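Side-chain contacts in methyl-coenzyme M reductase gamma subunit (Methermicoccus shengliensis DSM 18856, PDB 7NKG), which lines part of the factor 430 pocket of the enzyme that releases methane from methyl-coenzyme M with coenzyme B as thiol donor: residues C[88-92]-C[93-97]; C[124-128]-C[129-133]; C[176-180]-C[181-185]. One frame throughout, in Å; residues are numbered along the deposited sequence.

Contact 1: C[88-92]-C[93-97]; sequences WTDSM and YNAPA
S91 and Y93 meet where strand 83-90 gives way to the loop before helix 99-109, and the contact is tightest around them. A chi1 of -174° turns the S91 hydroxyl away from its own N and forward along the chain, where OG accepts a nearly straight bond from Y93 N (3.1 Å, 164°). The same OG lies at the edge of the Y93 ring, 3.5 Å from CD2. Y93 is the centre of an inverse gamma turn, closed by a weak bond from N94 N to M92 O. Beyond it, A95 N approaches S91 O from above the carbonyl plane at 3.2 Å, and A95 CB presses to 3.1 Å from that oxygen. With an alanine in place of S91, Y93 N would probably lose its side-chain acceptor and the turn be freer to shift. Toward A97 the packing is looser and waters intervene: one joins D90 OD1 to A97 N, another S91 O to A97 O. The D90 carboxylate rests against A97, OD1 being 3.6 Å from CB, while its salt bridge goes to R102. Backbone polar groups in this buried bend are thus met partly by one another and partly by a hydroxyl and two waters, and R102 is likely to keep D90 ionised.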
loop_
_atom_site.group_PDB
_atom_site.type_symbol
_atom_site.label_atom_id
_atom_site.label_comp_id
_atom_site.label_asym_id
_atom_site.label_seq_id
_atom_site.Cartn_x
_atom_site.Cartn_y
_atom_site.Cartn_z
ATOM N N TRP C 88 -32.772 9.520 22.071
ATOM C CA TRP C 88 -33.585 8.632 22.893
ATOM C C TRP C 88 -33.075 7.195 22.891
ATOM O O TRP C 88 -32.624 6.708 21.857
ATOM C CB TRP C 88 -35.015 8.587 22.337
ATOM C CG TRP C 88 -35.867 9.737 22.782
ATOM C CD1 TRP C 88 -36.185 10.854 22.067
ATOM C CD2 TRP C 88 -36.498 9.879 24.060
ATOM N NE1 TRP C 88 -36.966 11.694 22.829
ATOM C CE2 TRP C 88 -37.182 11.113 24.056
ATOM C CE3 TRP C 88 -36.566 9.072 25.206
ATOM C CZ2 TRP C 88 -37.922 11.560 25.151
ATOM C CZ3 TRP C 88 -37.271 9.529 26.300
ATOM C CH2 TRP C 88 -37.950 10.756 26.263
ATOM N N THR C 89 -33.209 6.521 24.028
ATOM C CA THR C 89 -32.958 5.092 24.186
ATOM C C THR C 89 -34.302 4.511 24.599
ATOM O O THR C 89 -34.978 5.082 25.464
ATOM C CB THR C 89 -31.878 4.817 25.214
ATOM O OG1 THR C 89 -30.650 5.366 24.728
ATOM C CG2 THR C 89 -31.699 3.322 25.491
ATOM N N ASP C 90 -34.706 3.395 23.974
ATOM C CA ASP C 90 -36.026 2.803 24.230
ATOM C C ASP C 90 -35.903 1.323 24.566
ATOM O O ASP C 90 -35.327 0.569 23.783
ATOM C CB ASP C 90 -36.892 2.976 22.976
ATOM C CG ASP C 90 -37.194 4.431 22.696
ATOM O OD1 ASP C 90 -37.970 5.024 23.462
ATOM O OD2 ASP C 90 -36.649 4.975 21.705
ATOM N N SER C 91 -36.470 0.896 25.707
ATOM C CA SER C 91 -36.405 -0.503 26.103
ATOM C C SER C 91 -37.038 -1.426 25.081
ATOM O O SER C 91 -38.080 -1.111 24.503
ATOM C CB SER C 91 -37.099 -0.725 27.444
ATOM O OG SER C 91 -36.919 -2.057 27.900
ATOM N N MET C 92 -36.442 -2.596 24.898
ATOM C CA MET C 92 -37.052 -3.633 24.075
ATOM C C MET C 92 -38.235 -4.329 24.808
ATOM O O MET C 92 -38.969 -5.085 24.169
ATOM C CB MET C 92 -35.987 -4.635 23.633
ATOM C CG MET C 92 -35.067 -4.029 22.582
ATOM S SD MET C 92 -33.759 -5.098 22.026
ATOM C CE MET C 92 -34.686 -6.370 21.180
ATOM N N TYR C 93 -38.464 -4.012 26.109
ATOM C CA TYR C 93 -39.585 -4.539 26.871
ATOM C C TYR C 93 -40.795 -3.644 26.659
ATOM O O TYR C 93 -41.309 -3.011 27.574
ATOM C CB TYR C 93 -39.195 -4.703 28.346
ATOM C CG TYR C 93 -38.170 -5.808 28.455
ATOM C CD1 TYR C 93 -38.521 -7.129 28.203
ATOM C CD2 TYR C 93 -36.819 -5.514 28.564
ATOM C CE1 TYR C 93 -37.563 -8.124 28.096
ATOM C CE2 TYR C 93 -35.852 -6.510 28.506
ATOM C CZ TYR C 93 -36.233 -7.819 28.283
ATOM O OH TYR C 93 -35.301 -8.816 28.186
ATOM N N ASN C 94 -41.221 -3.606 25.405
ATOM C CA ASN C 94 -42.419 -2.899 24.959
ATOM C C ASN C 94 -42.420 -1.419 25.241
ATOM O O ASN C 94 -43.504 -0.818 25.356
ATOM C CB ASN C 94 -43.671 -3.549 25.520
ATOM C CG ASN C 94 -43.804 -4.981 25.122
ATOM O OD1 ASN C 94 -43.359 -5.373 24.034
ATOM N ND2 ASN C 94 -44.429 -5.787 25.968
ATOM N N ALA C 95 -41.237 -0.735 25.146
ATOM C CA ALA C 95 -41.266 0.748 25.132
ATOM C C ALA C 95 -42.099 1.133 23.876
ATOM O O ALA C 95 -42.022 0.394 22.873
ATOM C CB ALA C 95 -39.889 1.339 24.975
ATOM N N PRO C 96 -43.009 2.112 23.950
ATOM C CA PRO C 96 -43.836 2.411 22.767
ATOM C C PRO C 96 -43.016 2.611 21.486
ATOM O O PRO C 96 -43.368 2.107 20.411
ATOM C CB PRO C 96 -44.590 3.671 23.156
ATOM C CG PRO C 96 -44.599 3.658 24.624
ATOM C CD PRO C 96 -43.316 3.025 25.066
ATOM N N ALA C 97 -41.864 3.289 21.633
ATOM C CA ALA C 97 -41.026 3.597 20.498
ATOM C C ALA C 97 -40.021 2.537 20.155
ATOM O O ALA C 97 -39.503 1.844 21.035
ATOM C CB ALA C 97 -40.278 4.891 20.760
HETATM O O HOH W 1 -40.726 4.831 24.105
HETATM O O HOH W 2 -37.988 -0.417 21.655
#

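Contact 2: C[124-128]-C[129-133]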
loop_
_atom_site.group_PDB
_atom_site.type_symbol
_atom_site.label_atom_id
_atom_site.label_comp_id
_atom_site.label_asym_id
_atom_site.label_seq_id
_atom_site.Cartn_x
_atom_site.Cartn_y
_atom_site.Cartn_z
ATOM N N VAL C 124 -32.065 12.806 16.559
ATOM C CA VAL C 124 -32.509 13.753 15.560
ATOM C C VAL C 124 -31.657 14.987 15.769
ATOM O O VAL C 124 -31.657 15.542 16.866
ATOM C CB VAL C 124 -34.013 14.099 15.601
ATOM C CG1 VAL C 124 -34.344 15.207 14.601
ATOM C CG2 VAL C 124 -34.860 12.860 15.318
ATOM N N GLU C 125 -30.926 15.410 14.737
ATOM C CA GLU C 125 -30.195 16.669 14.768
ATOM C C GLU C 125 -30.979 17.645 13.887
ATOM O O GLU C 125 -31.511 17.268 12.840
ATOM C CB GLU C 125 -28.766 16.537 14.244
ATOM C CG GLU C 125 -27.884 15.650 15.091
ATOM C CD GLU C 125 -26.414 15.788 14.767
ATOM O OE1 GLU C 125 -25.909 16.932 14.724
ATOM O OE2 GLU C 125 -25.758 14.743 14.565
ATOM N N ALA C 126 -31.074 18.890 14.317
ATOM C CA ALA C 126 -31.776 19.925 13.553
ATOM C C ALA C 126 -31.380 21.299 14.121
ATOM O O ALA C 126 -30.801 21.372 15.211
ATOM C CB ALA C 126 -33.309 19.720 13.645
ATOM N N ARG C 127 -31.747 22.402 13.439
ATOM C CA ARG C 127 -31.555 23.770 13.954
ATOM C C ARG C 127 -32.227 23.832 15.347
ATOM O O ARG C 127 -33.307 23.242 15.528
ATOM C CB ARG C 127 -32.176 24.772 12.984
ATOM C CG ARG C 127 -31.467 24.830 11.640
ATOM C CD ARG C 127 -30.194 25.653 11.661
ATOM N NE ARG C 127 -29.659 25.814 10.311
ATOM C CZ ARG C 127 -28.676 26.644 9.980
ATOM N NH1 ARG C 127 -28.271 26.735 8.718
ATOM N NH2 ARG C 127 -28.084 27.393 10.910
ATOM N N GLU C 128 -31.518 24.347 16.353
ATOM C CA GLU C 128 -31.950 24.223 17.740
ATOM C C GLU C 128 -33.467 24.427 18.015
ATOM O O GLU C 128 -34.079 23.514 18.584
ATOM C CB GLU C 128 -31.145 25.118 18.667
ATOM C CG GLU C 128 -31.384 24.761 20.127
ATOM C CD GLU C 128 -30.545 25.504 21.140
ATOM O OE1 GLU C 128 -29.722 26.362 20.743
ATOM O OE2 GLU C 128 -30.703 25.204 22.344
ATOM N N ARG C 129 -34.085 25.567 17.605
ATOM C CA ARG C 129 -35.518 25.746 17.905
ATOM C C ARG C 129 -36.377 24.668 17.234
ATOM O O ARG C 129 -37.347 24.228 17.845
ATOM C CB ARG C 129 -36.024 27.149 17.603
ATOM C CG ARG C 129 -36.212 27.493 16.144
ATOM C CD ARG C 129 -36.395 28.998 15.993
ATOM N NE ARG C 129 -35.174 29.707 16.376
ATOM C CZ ARG C 129 -35.099 30.981 16.753
ATOM N NH1 ARG C 129 -36.192 31.739 16.792
ATOM N NH2 ARG C 129 -33.931 31.507 17.108
ATOM N N ASP C 130 -35.983 24.190 16.029
ATOM C CA ASP C 130 -36.705 23.112 15.339
ATOM C C ASP C 130 -36.559 21.811 16.114
ATOM O O ASP C 130 -37.527 21.050 16.215
ATOM C CB ASP C 130 -36.167 22.883 13.923
ATOM C CG ASP C 130 -36.054 24.111 13.056
ATOM O OD1 ASP C 130 -36.797 25.098 13.311
ATOM O OD2 ASP C 130 -35.241 24.093 12.127
ATOM N N VAL C 131 -35.353 21.523 16.635
ATOM C CA VAL C 131 -35.140 20.284 17.386
ATOM C C VAL C 131 -35.933 20.315 18.711
ATOM O O VAL C 131 -36.301 19.251 19.199
ATOM C CB VAL C 131 -33.621 19.905 17.568
ATOM C CG1 VAL C 131 -33.068 20.339 18.926
ATOM C CG2 VAL C 131 -33.392 18.413 17.363
ATOM N N GLU C 132 -36.197 21.505 19.292
ATOM C CA GLU C 132 -37.006 21.606 20.505
ATOM C C GLU C 132 -38.479 21.339 20.184
ATOM O O GLU C 132 -39.154 20.679 20.973
ATOM C CB GLU C 132 -36.874 22.982 21.162
ATOM C CG GLU C 132 -35.519 23.181 21.816
ATOM C CD GLU C 132 -35.523 24.230 22.897
ATOM O OE1 GLU C 132 -36.353 25.162 22.808
ATOM O OE2 GLU C 132 -34.700 24.121 23.834
ATOM N N VAL C 133 -38.974 21.790 19.016
ATOM C CA VAL C 133 -40.354 21.504 18.602
ATOM C C VAL C 133 -40.512 19.976 18.453
ATOM O O VAL C 133 -41.487 19.412 18.955
ATOM C CB VAL C 133 -40.735 22.237 17.298
ATOM C CG1 VAL C 133 -42.079 21.753 16.746
ATOM C CG2 VAL C 133 -40.764 23.746 17.512
HETATM O O HOH W 3 -33.517 22.276 11.127
HETATM O O HOH W 4 -32.170 23.076 23.287
#
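This is a local contact at a strand-to-helix junction, with R127 as N-cap between strand 122-127 and helix 128-140, which folds back over the strand at 133° between the two short axes. R127 O receives the first helical bond, from V131 N at 2.9 Å and nearly in line with the carbonyl, together with a weak one from D130 N; E128 O, one residue on, takes E132 N. V131 holds helix against strand: its CG2 lies 3.4 Å from V124 O, and its CB is 3.9 Å from the methyl CB of A126. D130, three residues after the N-cap, has the place of the acid in a capping box, but its OD2 reaches R127 N through a water. The two side chains run side by side, D130 OD2 lying 3.3 Å from R127 CB, yet their charged ends diverge. The R127 guanidinium goes on to backbone atoms of a neighbouring subunit, whereas D130 OD2 also bonds T74. One helical turn apart, the acids E128 and E132 approach each other, an arrangement that would probably be unfavourable without R44, which forms salt bridges to both. E132 OE1 also bonds the Y50 hydroxyl. A single water gives a hydrogen to each acid, spanning E128 OE2 and E132 OE2, themselves 4.4 Å apart.

Contact 3: C[176-180]-C[181-185]; sequences RRLEG and GTIIM
A tight antiparallel beta hairpin joins strands 176-179 and 182-187, the first two strands of a three-stranded sheet, through a type I' turn from E179 to T182. Both turn residues, G180 and G181, have positive phi (52° and 80°), as this turn requires. E179 N bonds T182 O at 2.9 Å, and the return bond from T182 N to E179 O is weak. Further along, R177 and I184 form a hydrogen-bonded pair: I184 N meets R177 O almost straight on, and R177 N meets I184 O. On the sheet face carrying R176, L178, I183 and M185, the I183 side chain bridges two residues of the opposite strand. Its CD1 lies 3.9 Å from L178 CB, while its CG2 lies 3.7 Å from CD of R176, whose aliphatic part runs alongside it. The chain of R176 bends at CG (chi2 91°) and carries its guanidinium away from the hairpin, where M169 O and A149 O accept its N-H groups. M185 CB packs on R176 CB at 3.9 Å.

The other face is built round charges. R177 NH2 forms a salt bridge with E179 two residues on, and the same guanidinium is held by D174 and D186, so three acids surround it and its rotation is likely to be fixed. E179 in turn crosses I184 at about a right angle, its CB and CG lying against the isoleucine and its OE1 3.6 Å from I184 CG1. T182 bonds D199 on the third strand, tying the turn end of the hairpin to the sheet. In the salt bridge itself, R177 NH2 stands 2.9 Å from E179 OE2, meeting that oxygen from above the carboxylate plane.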
loop_
_atom_site.group_PDB
_atom_site.type_symbol
_atom_site.label_atom_id
_atom_site.label_comp_id
_atom_site.label_asym_id
_atom_site.label_seq_id
_atom_site.Cartn_x
_atom_site.Cartn_y
_atom_site.Cartn_z
ATOM N N ARG C 176 -32.544 9.751 35.169
ATOM C CA ARG C 176 -33.949 9.754 35.556
ATOM C C ARG C 176 -34.285 8.466 36.281
ATOM O O ARG C 176 -33.668 7.420 36.050
ATOM C CB ARG C 176 -34.855 9.973 34.332
ATOM C CG ARG C 176 -34.810 8.825 33.295
ATOM C CD ARG C 176 -35.883 7.769 33.572
ATOM N NE ARG C 176 -35.859 6.641 32.635
ATOM C CZ ARG C 176 -34.991 5.629 32.670
ATOM N NH1 ARG C 176 -35.073 4.638 31.780
ATOM N NH2 ARG C 176 -34.043 5.585 33.602
ATOM N N ARG C 177 -35.215 8.568 37.212
ATOM C CA ARG C 177 -35.595 7.430 38.028
ATOM C C ARG C 177 -36.991 7.611 38.594
ATOM O O ARG C 177 -37.517 8.719 38.615
ATOM C CB ARG C 177 -34.570 7.223 39.164
ATOM C CG ARG C 177 -34.669 8.233 40.313
ATOM C CD ARG C 177 -33.364 8.361 41.082
ATOM N NE ARG C 177 -32.330 9.023 40.275
ATOM C CZ ARG C 177 -32.236 10.337 40.067
ATOM N NH1 ARG C 177 -31.270 10.824 39.298
ATOM N NH2 ARG C 177 -33.100 11.177 40.638
ATOM N N LEU C 178 -37.578 6.513 39.061
ATOM C CA LEU C 178 -38.896 6.537 39.657
ATOM C C LEU C 178 -38.681 6.944 41.105
ATOM O O LEU C 178 -38.015 6.217 41.853
ATOM C CB LEU C 178 -39.538 5.141 39.525
ATOM C CG LEU C 178 -40.958 4.975 40.015
ATOM C CD1 LEU C 178 -41.951 5.767 39.153
ATOM C CD2 LEU C 178 -41.344 3.483 40.022
ATOM N N GLU C 179 -39.128 8.162 41.451
ATOM C CA GLU C 179 -38.991 8.765 42.778
ATOM C C GLU C 179 -40.357 9.097 43.311
ATOM O O GLU C 179 -40.988 10.026 42.803
ATOM C CB GLU C 179 -38.226 10.088 42.695
ATOM C CG GLU C 179 -36.778 9.961 42.319
ATOM C CD GLU C 179 -35.925 11.123 42.786
ATOM O OE1 GLU C 179 -36.460 12.248 42.931
ATOM O OE2 GLU C 179 -34.719 10.897 43.029
ATOM N N GLY C 180 -40.805 8.350 44.308
ATOM C CA GLY C 180 -42.085 8.591 44.960
ATOM C C GLY C 180 -43.277 8.704 44.038
ATOM O O GLY C 180 -43.979 9.708 44.081
ATOM N N GLY C 181 -43.500 7.683 43.219
ATOM C CA GLY C 181 -44.650 7.587 42.328
ATOM C C GLY C 181 -44.595 8.361 41.023
ATOM O O GLY C 181 -45.583 8.361 40.288
ATOM N N THR C 182 -43.443 8.967 40.674
ATOM C CA THR C 182 -43.323 9.679 39.391
ATOM C C THR C 182 -41.897 9.592 38.853
ATOM O O THR C 182 -40.970 9.353 39.626
ATOM C CB THR C 182 -43.740 11.155 39.529
ATOM O OG1 THR C 182 -43.993 11.690 38.221
ATOM C CG2 THR C 182 -42.707 11.995 40.321
ATOM N N ILE C 183 -41.720 9.797 37.536
ATOM C CA ILE C 183 -40.378 9.761 36.959
ATOM C C ILE C 183 -39.788 11.146 37.083
ATOM O O ILE C 183 -40.360 12.115 36.568
ATOM C CB ILE C 183 -40.360 9.267 35.498
ATOM C CG1 ILE C 183 -40.814 7.773 35.442
ATOM C CG2 ILE C 183 -38.943 9.490 34.874
ATOM C CD1 ILE C 183 -39.758 6.696 35.905
ATOM N N ILE C 184 -38.615 11.228 37.711
ATOM C CA ILE C 184 -37.898 12.479 37.882
ATOM C C ILE C 184 -36.640 12.414 37.055
ATOM O O ILE C 184 -35.867 11.478 37.218
ATOM C CB ILE C 184 -37.526 12.692 39.387
ATOM C CG1 ILE C 184 -38.794 12.911 40.259
ATOM C CG2 ILE C 184 -36.498 13.836 39.571
ATOM C CD1 ILE C 184 -39.646 14.111 39.939
ATOM N N MET C 185 -36.390 13.448 36.246
ATOM C CA MET C 185 -35.160 13.602 35.502
ATOM C C MET C 185 -34.466 14.844 36.103
ATOM O O MET C 185 -35.017 15.938 36.042
ATOM C CB MET C 185 -35.450 13.829 34.017
ATOM C CG MET C 185 -34.200 13.851 33.201
ATOM S SD MET C 185 -34.501 13.843 31.433
ATOM C CE MET C 185 -32.796 13.636 30.878
#

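In the fold
From the N terminus the three contacts come in series, each closing on its own short piece of chain; none nests within or crosses another. Contact 1 turns the end of strand 83-90 toward helix 99-109. After strand 114-117, contact 2 turns strand 122-127 into helix 128-140. Since 83-90 and 122-127 are neighbours in one antiparallel sheet, these two contacts finish adjacent strands, with centres about 22 Å apart and on opposite sides of the chain's centre. Contact 3 is a hairpin in the separate three-stranded sheet, its centre about 17 Å from that of contact 1 and about 26 Å from that of contact 2. The side chain of R176 links contact 3 to strand 149-151, at the outer edge of the first sheet.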